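Local coordinates for protein GH3 beta-N-acetylglucosaminidase (Paenibacillaceae, PDB 6K5J) that probably releases terminal beta-linked N-acetylglucosamine from its substrates by hydrolysis, as a beta-N-acetylglucosaminidase of glycoside hydrolase family 3, at residues L198-H203 / H231-A236; K371-L376 / T498-Y503; S455-F460 / A484-D489. All coordinates share one frame; numbering follows the deposited sequence.

Contact 1: residues L198-H203 / H231-A236; sequences LPTVPH and HVLFPA
P199 O is gripped twice by H231-A236: L233 N donates to P199 O at 2.8 Å in an almost straight bond (169° at the hydrogen), and the CA-H of V232 adds a weaker CH...O contact. With V201 N bonded to L233 O at 2.9 Å, this makes a single bridge of parallel type about T200 and L233. It joins the loops that follow two neighbouring parallel strands, 178-184 and 226-229, of the TIM-barrel-like N-terminal domain. The H231 side chain leads away from L198-H203, hydrogen-bonded to T245 and to the 3-sulfinoalanine at position 269, and lies about 7 Å from an NAG sugar.

L198 and L233 cross at about a right angle, L198 CG 3.8 Å from L233 CD1. With CG of L198 anti to its own N (chi1 -176°), which helps to bring the branch there, L198 CD1 also comes 3.7 Å from H231 O, a buried oxygen with no polar partner. Replacing L198 with alanine removes both branches and would probably open a gap beside L233 and leave H231 O less well covered. Beta-branched V201 packs on the side of V232 and F234: V201 CG2 meets V232 CG1 at 3.7 Å, while V201 CB lies 3.6 Å from F234 CE2, the two side chains running alongside. Beyond the bridge, one water donates to V201 O and H203 O and accepts from A236 N at 3.0 Å.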
ATOM      1  N   LEU A 198      13.377 -11.273  -9.129  1.00 30.07           N
ATOM      2  CA  LEU A 198      12.255 -11.964  -9.762  1.00 28.57           C
ATOM      3  C   LEU A 198      11.820 -13.110  -8.854  1.00 24.77           C
ATOM      4  O   LEU A 198      12.379 -14.215  -8.925  1.00 23.25           O
ATOM      5  CB  LEU A 198      12.657 -12.484 -11.142  1.00 29.45           C
ATOM      6  CG  LEU A 198      11.593 -13.157 -12.007  1.00 31.01           C
ATOM      7  CD1 LEU A 198      10.402 -12.226 -12.247  1.00 30.54           C
ATOM      8  CD2 LEU A 198      12.218 -13.574 -13.338  1.00 32.03           C
ATOM      9  N   PRO A 199      10.843 -12.897  -7.977  1.00 24.45           N
ATOM     10  CA  PRO A 199      10.477 -13.931  -7.008  1.00 22.98           C
ATOM     11  C   PRO A 199       9.697 -15.059  -7.666  1.00 24.79           C
ATOM     12  O   PRO A 199       9.116 -14.910  -8.745  1.00 23.42           O
ATOM     13  CB  PRO A 199       9.601 -13.180  -5.991  1.00 23.13           C
ATOM     14  CG  PRO A 199       9.753 -11.692  -6.335  1.00 22.69           C
ATOM     15  CD  PRO A 199      10.037 -11.678  -7.806  1.00 24.06           C
ATOM     16  N   THR A 200       9.691 -16.201  -6.983  1.00 24.81           N
ATOM     17  CA  THR A 200       8.943 -17.381  -7.397  1.00 25.21           C
ATOM     18  C   THR A 200       8.004 -17.799  -6.278  1.00 26.42           C
ATOM     19  O   THR A 200       8.395 -17.811  -5.106  1.00 26.45           O
ATOM     20  CB  THR A 200       9.879 -18.548  -7.737  1.00 24.71           C
ATOM     21  OG1 THR A 200      10.744 -18.174  -8.809  1.00 28.45           O
ATOM     22  CG2 THR A 200       9.069 -19.798  -8.140  1.00 25.09           C
ATOM     23  N   VAL A 201       6.766 -18.118  -6.643  1.00 23.82           N
ATOM     24  CA  VAL A 201       5.824 -18.825  -5.779  1.00 22.00           C
ATOM     25  C   VAL A 201       5.681 -20.213  -6.391  1.00 23.52           C
ATOM     26  O   VAL A 201       4.997 -20.365  -7.412  1.00 24.29           O
ATOM     27  CB  VAL A 201       4.479 -18.092  -5.687  1.00 23.48           C
ATOM     28  CG1 VAL A 201       3.477 -18.892  -4.852  1.00 26.10           C
ATOM     29  CG2 VAL A 201       4.685 -16.702  -5.080  1.00 23.21           C
ATOM     30  N   PRO A 202       6.329 -21.239  -5.839  1.00 24.26           N
ATOM     31  CA  PRO A 202       6.451 -22.522  -6.545  1.00 28.77           C
ATOM     32  C   PRO A 202       5.293 -23.492  -6.354  1.00 28.38           C
ATOM     33  O   PRO A 202       5.321 -24.579  -6.940  1.00 29.29           O
ATOM     34  CB  PRO A 202       7.736 -23.099  -5.937  1.00 25.10           C
ATOM     35  CG  PRO A 202       7.725 -22.599  -4.522  1.00 28.92           C
ATOM     36  CD  PRO A 202       7.064 -21.228  -4.560  1.00 28.27           C
ATOM     37  N   HIS A 203       4.276 -23.126  -5.589  1.00 27.20           N
ATOM     38  CA  HIS A 203       3.307 -24.092  -5.101  1.00 28.60           C
ATOM     39  C   HIS A 203       2.410 -24.622  -6.213  1.00 27.33           C
ATOM     40  O   HIS A 203       2.221 -23.991  -7.255  1.00 22.65           O
ATOM     41  CB  HIS A 203       2.460 -23.462  -4.005  1.00 27.67           C
ATOM     42  CG  HIS A 203       3.280 -22.842  -2.924  1.00 29.62           C
ATOM     43  ND1 HIS A 203       4.089 -23.586  -2.093  1.00 35.46           N
ATOM     44  CD2 HIS A 203       3.455 -21.549  -2.563  1.00 29.49           C
ATOM     45  CE1 HIS A 203       4.716 -22.779  -1.255  1.00 33.06           C
ATOM     46  NE2 HIS A 203       4.344 -21.538  -1.516  1.00 30.36           N
ATOM     47  N   HIS A 231       4.832  -9.069 -10.492  1.00 21.37           N
ATOM     48  CA  HIS A 231       6.049  -9.444 -11.219  1.00 22.72           C
ATOM     49  C   HIS A 231       6.690 -10.677 -10.573  1.00 22.52           C
ATOM     50  O   HIS A 231       7.833 -10.649 -10.115  1.00 23.82           O
ATOM     51  CB  HIS A 231       7.061  -8.306 -11.236  1.00 24.24           C
ATOM     52  CG  HIS A 231       6.576  -7.023 -11.850  1.00 25.18           C
ATOM     53  ND1 HIS A 231       5.685  -6.969 -12.905  1.00 21.69           N
ATOM     54  CD2 HIS A 231       6.897  -5.739 -11.563  1.00 20.93           C
ATOM     55  CE1 HIS A 231       5.472  -5.706 -13.232  1.00 20.37           C
ATOM     56  NE2 HIS A 231       6.201  -4.939 -12.438  1.00 23.97           N
ATOM     57  N   VAL A 232       5.932 -11.772 -10.535  1.00 24.24           N
ATOM     58  CA  VAL A 232       6.308 -12.968  -9.786  1.00 23.63           C
ATOM     59  C   VAL A 232       6.074 -14.194 -10.664  1.00 24.28           C
ATOM     60  O   VAL A 232       5.088 -14.256 -11.405  1.00 21.08           O
ATOM     61  CB  VAL A 232       5.511 -13.049  -8.459  1.00 21.00           C
ATOM     62  CG1 VAL A 232       5.715 -14.395  -7.745  1.00 20.75           C
ATOM     63  CG2 VAL A 232       5.886 -11.868  -7.544  1.00 19.26           C
ATOM     64  N   LEU A 233       6.998 -15.155 -10.606  1.00 21.70           N
ATOM     65  CA  LEU A 233       6.854 -16.408 -11.343  1.00 22.02           C
ATOM     66  C   LEU A 233       5.939 -17.375 -10.601  1.00 22.50           C
ATOM     67  O   LEU A 233       6.076 -17.570  -9.390  1.00 20.49           O
ATOM     68  CB  LEU A 233       8.214 -17.075 -11.541  1.00 21.97           C
ATOM     69  CG  LEU A 233       9.276 -16.209 -12.210  1.00 27.12           C
ATOM     70  CD1 LEU A 233      10.655 -16.822 -12.008  1.00 29.22           C
ATOM     71  CD2 LEU A 233       8.940 -16.091 -13.688  1.00 28.76           C
ATOM     72  N   PHE A 234       5.022 -17.998 -11.345  1.00 20.85           N
ATOM     73  CA  PHE A 234       4.124 -19.033 -10.828  1.00 25.31           C
ATOM     74  C   PHE A 234       4.247 -20.256 -11.733  1.00 26.82           C
ATOM     75  O   PHE A 234       3.439 -20.447 -12.650  1.00 24.82           O
ATOM     76  CB  PHE A 234       2.674 -18.537 -10.762  1.00 24.26           C
ATOM     77  CG  PHE A 234       2.457 -17.408  -9.776  1.00 22.22           C
ATOM     78  CD1 PHE A 234       2.728 -16.095 -10.140  1.00 23.00           C
ATOM     79  CD2 PHE A 234       1.999 -17.667  -8.495  1.00 21.69           C
ATOM     80  CE1 PHE A 234       2.547 -15.053  -9.238  1.00 20.66           C
ATOM     81  CE2 PHE A 234       1.818 -16.639  -7.585  1.00 21.07           C
ATOM     82  CZ  PHE A 234       2.087 -15.326  -7.957  1.00 21.52           C
ATOM     83  N   PRO A 235       5.249 -21.107 -11.501  1.00 28.40           N
ATOM     84  CA  PRO A 235       5.459 -22.265 -12.393  1.00 26.66           C
ATOM     85  C   PRO A 235       4.275 -23.214 -12.502  1.00 29.66           C
ATOM     86  O   PRO A 235       4.188 -23.934 -13.501  1.00 29.48           O
ATOM     87  CB  PRO A 235       6.677 -22.974 -11.780  1.00 27.55           C
ATOM     88  CG  PRO A 235       6.836 -22.381 -10.398  1.00 27.74           C
ATOM     89  CD  PRO A 235       6.314 -20.985 -10.492  1.00 23.87           C
ATOM     90  N   ALA A 236       3.371 -23.265 -11.516  1.00 26.19           N
ATOM     91  CA  ALA A 236       2.199 -24.126 -11.661  1.00 28.07           C
ATOM     92  C   ALA A 236       1.240 -23.618 -12.728  1.00 31.44           C
ATOM     93  O   ALA A 236       0.409 -24.391 -13.221  1.00 32.38           O
ATOM     94  CB  ALA A 236       1.449 -24.260 -10.331  1.00 25.96           C
TER
HETATM   95  O   HOH W   1       3.311 -21.968  -8.855  1.00 25.21           O

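Contact 2: residues K371-L376 / T498-Y503; sequences KSITLL and TFFAAY
Strands 374-376 and 499-501 pair antiparallel at the margin of a mixed sheet, where strand 374-377 is outermost in this alpha/beta domain and the only strand antiparallel to the rest of the sheet. The N-to-C directions of 374-376 and 499-501 are 143° apart. T374 and A501 form the hydrogen-bonded pair, A501 N reaching T374 O at 2.8 Å; L375 and F500 form the non-hydrogen-bonded pair, and L376 N bonds F499 O beyond it.

With CG anti to the backbone N (chi1 179°) and the next torsion at 52°, L375 lays CD1 over one face of the F500 ring, a CH-pi contact 3.8 Å from the centroid. Helix 507-517 and F382 also pack on this ring. On the other side of the sheet, L376 CD1 meets A501 CB at 3.7 Å, and L376 CB lies at the edge of the F499 ring.

T374 suits its buried place because its hydroxyl works both ways: Y503 OH donates to T374 OG1 at 2.8 Å, and T374 OG1 donates to S372 O at 2.8 Å. Both S372 O and T374 OG1 lie in the plane of the Y503 ring, at its edge. The small A501 lets this ring come close: A501 CB sits 3.6 Å above the plane of the Y503 ring, offset toward the rim.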
ATOM      1  N   LYS A 371      -9.860  -1.322  18.314  1.00 18.42           N
ATOM      2  CA  LYS A 371     -10.177  -2.736  18.149  1.00 19.65           C
ATOM      3  C   LYS A 371      -9.011  -3.552  17.604  1.00 19.21           C
ATOM      4  O   LYS A 371      -9.092  -4.785  17.595  1.00 20.22           O
ATOM      5  CB  LYS A 371     -11.387  -2.907  17.209  1.00 24.06           C
ATOM      6  CG  LYS A 371     -12.727  -2.495  17.810  1.00 24.17           C
ATOM      7  CD  LYS A 371     -13.885  -2.672  16.804  1.00 35.42           C
ATOM      8  CE  LYS A 371     -14.442  -4.101  16.799  1.00 44.67           C
ATOM      9  NZ  LYS A 371     -15.397  -4.360  15.659  1.00 41.59           N
ATOM     10  N   SER A 372      -7.938  -2.902  17.166  1.00 17.78           N
ATOM     11  CA  SER A 372      -6.855  -3.536  16.425  1.00 19.30           C
ATOM     12  C   SER A 372      -5.682  -3.969  17.304  1.00 19.46           C
ATOM     13  O   SER A 372      -5.122  -5.048  17.081  1.00 17.22           O
ATOM     14  CB  SER A 372      -6.372  -2.567  15.325  1.00 16.14           C
ATOM     15  OG  SER A 372      -5.326  -3.111  14.546  1.00 23.30           O
ATOM     16  N   ILE A 373      -5.310  -3.167  18.313  1.00 18.69           N
ATOM     17  CA  ILE A 373      -4.134  -3.468  19.133  1.00 18.56           C
ATOM     18  C   ILE A 373      -4.220  -4.883  19.681  1.00 18.44           C
ATOM     19  O   ILE A 373      -5.247  -5.294  20.236  1.00 19.88           O
ATOM     20  CB  ILE A 373      -3.992  -2.452  20.282  1.00 18.06           C
ATOM     21  CG1 ILE A 373      -4.052  -1.008  19.746  1.00 17.22           C
ATOM     22  CG2 ILE A 373      -2.701  -2.747  21.059  1.00 17.57           C
ATOM     23  CD1 ILE A 373      -2.920  -0.643  18.774  1.00 18.79           C
ATOM     24  N   THR A 374      -3.121  -5.623  19.548  1.00 15.93           N
ATOM     25  CA  THR A 374      -3.073  -7.047  19.843  1.00 19.91           C
ATOM     26  C   THR A 374      -1.975  -7.328  20.858  1.00 19.50           C
ATOM     27  O   THR A 374      -0.898  -6.737  20.794  1.00 20.63           O
ATOM     28  CB  THR A 374      -2.823  -7.827  18.548  1.00 19.49           C
ATOM     29  OG1 THR A 374      -3.850  -7.487  17.604  1.00 19.40           O
ATOM     30  CG2 THR A 374      -2.821  -9.330  18.796  1.00 18.81           C
ATOM     31  N   LEU A 375      -2.253  -8.216  21.807  1.00 20.37           N
ATOM     32  CA  LEU A 375      -1.268  -8.647  22.791  1.00 21.60           C
ATOM     33  C   LEU A 375      -0.824 -10.055  22.425  1.00 21.25           C
ATOM     34  O   LEU A 375      -1.632 -10.986  22.451  1.00 21.25           O
ATOM     35  CB  LEU A 375      -1.846  -8.614  24.211  1.00 23.48           C
ATOM     36  CG  LEU A 375      -0.927  -9.080  25.361  1.00 25.02           C
ATOM     37  CD1 LEU A 375       0.423  -8.359  25.332  1.00 21.25           C
ATOM     38  CD2 LEU A 375      -1.604  -8.866  26.705  1.00 26.93           C
ATOM     39  N   LEU A 376       0.449 -10.214  22.079  1.00 19.79           N
ATOM     40  CA  LEU A 376       0.963 -11.515  21.673  1.00 20.26           C
ATOM     41  C   LEU A 376       1.637 -12.271  22.805  1.00 25.07           C
ATOM     42  O   LEU A 376       1.672 -13.507  22.778  1.00 25.58           O
ATOM     43  CB  LEU A 376       1.965 -11.358  20.519  1.00 22.77           C
ATOM     44  CG  LEU A 376       1.412 -11.137  19.108  1.00 27.98           C
ATOM     45  CD1 LEU A 376       0.888  -9.739  18.962  1.00 28.46           C
ATOM     46  CD2 LEU A 376       2.518 -11.377  18.078  1.00 25.47           C
ATOM     47  N   THR A 498       6.751  -8.929  27.312  1.00 22.55           N
ATOM     48  CA  THR A 498       5.472  -8.312  26.969  1.00 21.93           C
ATOM     49  C   THR A 498       5.594  -7.711  25.580  1.00 20.59           C
ATOM     50  O   THR A 498       6.425  -6.824  25.365  1.00 22.59           O
ATOM     51  CB  THR A 498       5.091  -7.225  27.979  1.00 25.33           C
ATOM     52  OG1 THR A 498       5.175  -7.756  29.306  1.00 29.61           O
ATOM     53  CG2 THR A 498       3.676  -6.715  27.723  1.00 23.62           C
ATOM     54  N   PHE A 499       4.765  -8.187  24.645  1.00 21.86           N
ATOM     55  CA  PHE A 499       4.853  -7.779  23.245  1.00 18.45           C
ATOM     56  C   PHE A 499       3.459  -7.495  22.708  1.00 18.75           C
ATOM     57  O   PHE A 499       2.584  -8.366  22.750  1.00 21.35           O
ATOM     58  CB  PHE A 499       5.542  -8.858  22.397  1.00 18.34           C
ATOM     59  CG  PHE A 499       5.745  -8.460  20.955  1.00 22.81           C
ATOM     60  CD1 PHE A 499       4.736  -8.665  20.018  1.00 20.25           C
ATOM     61  CD2 PHE A 499       6.935  -7.873  20.541  1.00 21.01           C
ATOM     62  CE1 PHE A 499       4.907  -8.286  18.681  1.00 21.30           C
ATOM     63  CE2 PHE A 499       7.126  -7.497  19.214  1.00 22.13           C
ATOM     64  CZ  PHE A 499       6.096  -7.713  18.267  1.00 20.46           C
ATOM     65  N   PHE A 500       3.269  -6.291  22.176  1.00 17.99           N
ATOM     66  CA  PHE A 500       2.038  -5.869  21.519  1.00 19.32           C
ATOM     67  C   PHE A 500       2.292  -5.687  20.029  1.00 19.17           C
ATOM     68  O   PHE A 500       3.414  -5.397  19.608  1.00 19.79           O
ATOM     69  CB  PHE A 500       1.529  -4.535  22.084  1.00 19.47           C
ATOM     70  CG  PHE A 500       1.070  -4.601  23.513  1.00 22.25           C
ATOM     71  CD1 PHE A 500       1.973  -4.401  24.554  1.00 19.32           C
ATOM     72  CD2 PHE A 500      -0.273  -4.836  23.818  1.00 19.04           C
ATOM     73  CE1 PHE A 500       1.560  -4.448  25.869  1.00 20.08           C
ATOM     74  CE2 PHE A 500      -0.693  -4.892  25.134  1.00 21.65           C
ATOM     75  CZ  PHE A 500       0.226  -4.695  26.167  1.00 24.32           C
ATOM     76  N   ALA A 501       1.226  -5.802  19.231  1.00 20.01           N
ATOM     77  CA  ALA A 501       1.277  -5.430  17.822  1.00 18.60           C
ATOM     78  C   ALA A 501       0.289  -4.305  17.559  1.00 18.42           C
ATOM     79  O   ALA A 501      -0.893  -4.410  17.915  1.00 19.87           O
ATOM     80  CB  ALA A 501       0.978  -6.627  16.902  1.00 15.67           C
ATOM     81  N   ALA A 502       0.767  -3.239  16.917  1.00 17.56           N
ATOM     82  CA  ALA A 502      -0.098  -2.177  16.422  1.00 17.50           C
ATOM     83  C   ALA A 502      -0.194  -2.128  14.904  1.00 16.94           C
ATOM     84  O   ALA A 502      -1.070  -1.422  14.383  1.00 17.78           O
ATOM     85  CB  ALA A 502       0.379  -0.805  16.935  1.00 16.97           C
ATOM     86  N   TYR A 503       0.685  -2.827  14.185  1.00 18.37           N
ATOM     87  CA  TYR A 503       0.659  -3.010  12.730  1.00 18.11           C
ATOM     88  C   TYR A 503       0.940  -1.734  11.941  1.00 18.50           C
ATOM     89  O   TYR A 503       0.896  -1.763  10.698  1.00 19.13           O
ATOM     90  CB  TYR A 503      -0.676  -3.621  12.259  1.00 16.64           C
ATOM     91  CG  TYR A 503      -1.088  -4.812  13.095  1.00 17.71           C
ATOM     92  CD1 TYR A 503      -0.530  -6.065  12.871  1.00 17.55           C
ATOM     93  CD2 TYR A 503      -2.004  -4.678  14.143  1.00 17.64           C
ATOM     94  CE1 TYR A 503      -0.886  -7.161  13.641  1.00 17.52           C
ATOM     95  CE2 TYR A 503      -2.359  -5.768  14.924  1.00 17.88           C
ATOM     96  CZ  TYR A 503      -1.802  -7.007  14.659  1.00 18.26           C
ATOM     97  OH  TYR A 503      -2.151  -8.101  15.428  1.00 16.62           O
TER
HETATM   98  O   HOH W   2      -3.619  -0.754  14.950  1.00 19.69           O

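Contact 3: residues S455-F460 / A484-D489; sequences SYNAIF and ARNPFD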
ATOM      1  N   SER A 455       8.922  -0.981  18.359  1.00 19.12           N
ATOM      2  CA  SER A 455       9.769  -1.589  17.345  1.00 22.13           C
ATOM      3  C   SER A 455       9.195  -1.328  15.952  1.00 21.92           C
ATOM      4  O   SER A 455       8.012  -1.034  15.777  1.00 22.04           O
ATOM      5  CB  SER A 455       9.946  -3.095  17.592  1.00 20.41           C
ATOM      6  OG  SER A 455       8.760  -3.837  17.343  1.00 22.28           O
ATOM      7  N   TYR A 456      10.070  -1.411  14.955  1.00 20.43           N
ATOM      8  CA  TYR A 456       9.687  -1.115  13.577  1.00 22.22           C
ATOM      9  C   TYR A 456      10.492  -2.060  12.688  1.00 21.29           C
ATOM     10  O   TYR A 456      11.659  -1.792  12.386  1.00 21.10           O
ATOM     11  CB  TYR A 456       9.938   0.355  13.249  1.00 21.23           C
ATOM     12  CG  TYR A 456       9.430   0.819  11.898  1.00 22.36           C
ATOM     13  CD1 TYR A 456      10.058   0.427  10.725  1.00 24.33           C
ATOM     14  CD2 TYR A 456       8.335   1.672  11.799  1.00 27.66           C
ATOM     15  CE1 TYR A 456       9.597   0.855   9.484  1.00 27.55           C
ATOM     16  CE2 TYR A 456       7.879   2.114  10.562  1.00 27.76           C
ATOM     17  CZ  TYR A 456       8.512   1.704   9.416  1.00 25.99           C
ATOM     18  OH  TYR A 456       8.059   2.142   8.193  1.00 29.23           O
ATOM     19  N   ASN A 457       9.874  -3.177  12.315  1.00 21.19           N
ATOM     20  CA  ASN A 457      10.533  -4.242  11.557  1.00 21.53           C
ATOM     21  C   ASN A 457      11.891  -4.602  12.165  1.00 23.08           C
ATOM     22  O   ASN A 457      12.893  -4.756  11.466  1.00 23.11           O
ATOM     23  CB  ASN A 457      10.665  -3.856  10.080  1.00 23.92           C
ATOM     24  CG  ASN A 457       9.348  -3.992   9.333  1.00 23.66           C
ATOM     25  OD1 ASN A 457       8.342  -4.421   9.903  1.00 22.19           O
ATOM     26  ND2 ASN A 457       9.345  -3.623   8.061  1.00 24.92           N
ATOM     27  N   ALA A 458      11.901  -4.762  13.494  1.00 21.73           N
ATOM     28  CA  ALA A 458      13.083  -5.272  14.190  1.00 21.12           C
ATOM     29  C   ALA A 458      13.532  -6.622  13.637  1.00 25.96           C
ATOM     30  O   ALA A 458      14.723  -6.961  13.710  1.00 25.37           O
ATOM     31  CB  ALA A 458      12.787  -5.390  15.689  1.00 19.74           C
ATOM     32  N   ILE A 459      12.599  -7.410  13.097  1.00 24.15           N
ATOM     33  CA  ILE A 459      12.944  -8.682  12.468  1.00 23.73           C
ATOM     34  C   ILE A 459      13.883  -8.501  11.274  1.00 27.31           C
ATOM     35  O   ILE A 459      14.622  -9.427  10.923  1.00 30.00           O
ATOM     36  CB  ILE A 459      11.655  -9.427  12.056  1.00 24.63           C
ATOM     37  CG1 ILE A 459      12.001 -10.806  11.484  1.00 29.50           C
ATOM     38  CG2 ILE A 459      10.856  -8.601  11.031  1.00 25.27           C
ATOM     39  CD1 ILE A 459      11.070 -11.895  11.861  1.00 25.92           C
ATOM     40  N   PHE A 460      13.883  -7.326  10.648  1.00 24.75           N
ATOM     41  CA  PHE A 460      14.771  -7.015   9.536  1.00 29.03           C
ATOM     42  C   PHE A 460      15.900  -6.061   9.926  1.00 30.48           C
ATOM     43  O   PHE A 460      16.627  -5.597   9.047  1.00 29.94           O
ATOM     44  CB  PHE A 460      13.978  -6.397   8.379  1.00 25.39           C
ATOM     45  CG  PHE A 460      12.918  -7.302   7.796  1.00 27.62           C
ATOM     46  CD1 PHE A 460      13.086  -8.679   7.760  1.00 31.24           C
ATOM     47  CD2 PHE A 460      11.755  -6.762   7.265  1.00 26.85           C
ATOM     48  CE1 PHE A 460      12.107  -9.507   7.208  1.00 28.74           C
ATOM     49  CE2 PHE A 460      10.773  -7.573   6.709  1.00 26.12           C
ATOM     50  CZ  PHE A 460      10.950  -8.955   6.678  1.00 27.29           C
ATOM     51  N   ALA A 484       5.249  -1.446  15.671  1.00 18.88           N
ATOM     52  CA  ALA A 484       4.510  -0.472  14.874  1.00 20.69           C
ATOM     53  C   ALA A 484       4.691  -0.697  13.379  1.00 19.76           C
ATOM     54  O   ALA A 484       4.326   0.172  12.574  1.00 18.53           O
ATOM     55  CB  ALA A 484       4.930   0.953  15.247  1.00 17.78           C
ATOM     56  N   ARG A 485       5.275  -1.825  12.985  1.00 19.20           N
ATOM     57  CA  ARG A 485       5.082  -2.288  11.622  1.00 19.11           C
ATOM     58  C   ARG A 485       4.806  -3.792  11.656  1.00 17.37           C
ATOM     59  O   ARG A 485       3.784  -4.194  12.221  1.00 18.53           O
ATOM     60  CB  ARG A 485       6.262  -1.903  10.720  1.00 20.97           C
ATOM     61  CG  ARG A 485       5.866  -2.034   9.245  1.00 20.69           C
ATOM     62  CD  ARG A 485       6.643  -1.136   8.289  1.00 23.27           C
ATOM     63  NE  ARG A 485       6.176  -1.392   6.926  1.00 21.75           N
ATOM     64  CZ  ARG A 485       6.061  -0.476   5.964  1.00 28.23           C
ATOM     65  NH1 ARG A 485       6.396   0.790   6.186  1.00 26.25           N
ATOM     66  NH2 ARG A 485       5.607  -0.834   4.768  1.00 24.45           N
ATOM     67  N   ASN A 486       5.658  -4.636  11.071  1.00 18.57           N
ATOM     68  CA  ASN A 486       5.313  -6.057  11.020  1.00 18.82           C
ATOM     69  C   ASN A 486       5.243  -6.628  12.435  1.00 20.05           C
ATOM     70  O   ASN A 486       6.128  -6.362  13.257  1.00 22.86           O
ATOM     71  CB  ASN A 486       6.324  -6.863  10.195  1.00 21.53           C
ATOM     72  CG  ASN A 486       6.215  -6.589   8.699  1.00 23.34           C
ATOM     73  OD1 ASN A 486       5.369  -5.814   8.254  1.00 22.03           O
ATOM     74  ND2 ASN A 486       7.085  -7.219   7.921  1.00 22.61           N
ATOM     75  N   PRO A 487       4.218  -7.432  12.750  1.00 18.01           N
ATOM     76  CA  PRO A 487       4.126  -8.019  14.093  1.00 17.05           C
ATOM     77  C   PRO A 487       5.095  -9.162  14.310  1.00 21.09           C
ATOM     78  O   PRO A 487       5.231  -9.625  15.448  1.00 21.88           O
ATOM     79  CB  PRO A 487       2.675  -8.511  14.157  1.00 18.61           C
ATOM     80  CG  PRO A 487       2.379  -8.915  12.724  1.00 18.64           C
ATOM     81  CD  PRO A 487       3.102  -7.855  11.883  1.00 20.17           C
ATOM     82  N   PHE A 488       5.789  -9.604  13.262  1.00 18.08           N
ATOM     83  CA  PHE A 488       6.687 -10.750  13.339  1.00 21.05           C
ATOM     84  C   PHE A 488       7.998 -10.426  14.045  1.00 23.39           C
ATOM     85  O   PHE A 488       8.829 -11.327  14.227  1.00 22.14           O
ATOM     86  CB  PHE A 488       6.917 -11.281  11.919  1.00 21.66           C
ATOM     87  CG  PHE A 488       5.643 -11.323  11.098  1.00 20.56           C
ATOM     88  CD1 PHE A 488       4.562 -12.088  11.522  1.00 20.13           C
ATOM     89  CD2 PHE A 488       5.508 -10.566   9.944  1.00 20.84           C
ATOM     90  CE1 PHE A 488       3.367 -12.120  10.786  1.00 21.53           C
ATOM     91  CE2 PHE A 488       4.320 -10.590   9.202  1.00 20.86           C
ATOM     92  CZ  PHE A 488       3.253 -11.358   9.626  1.00 18.16           C
ATOM     93  N   ASP A 489       8.187  -9.167  14.463  1.00 20.56           N
ATOM     94  CA  ASP A 489       9.331  -8.801  15.291  1.00 22.16           C
ATOM     95  C   ASP A 489       9.485  -9.728  16.489  1.00 21.14           C
ATOM     96  O   ASP A 489      10.610 -10.016  16.918  1.00 21.56           O
ATOM     97  CB  ASP A 489       9.181  -7.358  15.789  1.00 19.36           C
ATOM     98  CG  ASP A 489       9.480  -6.332  14.723  1.00 22.86           C
ATOM     99  OD1 ASP A 489       9.748  -6.719  13.572  1.00 23.74           O
ATOM    100  OD2 ASP A 489       9.437  -5.124  15.044  1.00 24.02           O
TER
HETATM  101  O   HOH W   3       7.380  -3.877  13.608  1.00 19.75           O
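D489 places CG anti to its carbonyl carbon (chi1 -76°), which sends the carboxylate across to the turn at S455-I459. S455 turns its hydroxyl to meet it, with OG between its own N and carbonyl carbon (chi1 70°), and S455 OG donates to D489 OD2 at 2.7 Å through the anti lone pair of that oxygen. D489 OD1 takes the amide N of I459 at 3.0 Å, from well above the carboxylate plane (64° out of it), and A458 N gives D489 OD2 a weak bond. Aspartate suits the site: it is short, and its two oxygens share several donors, among them the first amides of the 3-10 segment 458-460, which would probably favour its negative charge.

A bridging water works beside it, accepting from N457 N and R485 N and donating to N486 O and to D489 OD2. All this joins the loops at the C-terminal ends of two adjacent parallel strands, 450-455 and 478-483, of the mixed sheet in the alpha/beta domain; A484 N to S455 O, at 2.8 Å, continues their pairing.

N457 has a left-handed backbone, which asparagine tolerates well. N457 OD1 accepts the amide N of N486 at 2.9 Å, in line with the side-chain carbonyl. R485 runs over Y456: R485 CB stands 4.2 Å from the Y456 ring centroid in a CH-pi contact, and the extended chain brings R485 NH1 to within 2.9 Å of Y456 OH, a bond to be taken as doubtful, since the position of that hydroxyl is uncertain. R485 NH1 makes a salt bridge with D404 and NH2 hydrogen-bonds V403 O; the R485 side chain lies about 9 Å from an NAG sugar. At the outer end, I459 CD1 rests 3.3 Å from F488 O.

From the N terminus, contact 1 comes first: it closes a short loop holding helices 205-210 and 213-222 and strand 226-229, wholly within the barrel-like domain. The chain then passes into the alpha/beta domain, where 371-376 pairs with 498-503, far on in the sequence; contact 2 therefore closes a long loop, and contact 3 is nested inside it, around helix 462-472 and strand 478-483. Contact 2 fastens an outermost strand of the mixed sheet, contact 3 the loops after strands 450-455 and 478-483. These two touch: P487 packs against F499, A501 and Y503, and F499 also lies against D489. Contact 1 stands apart, its nearest atoms about 13 Å from contact 3 and about 21 Å from contact 2.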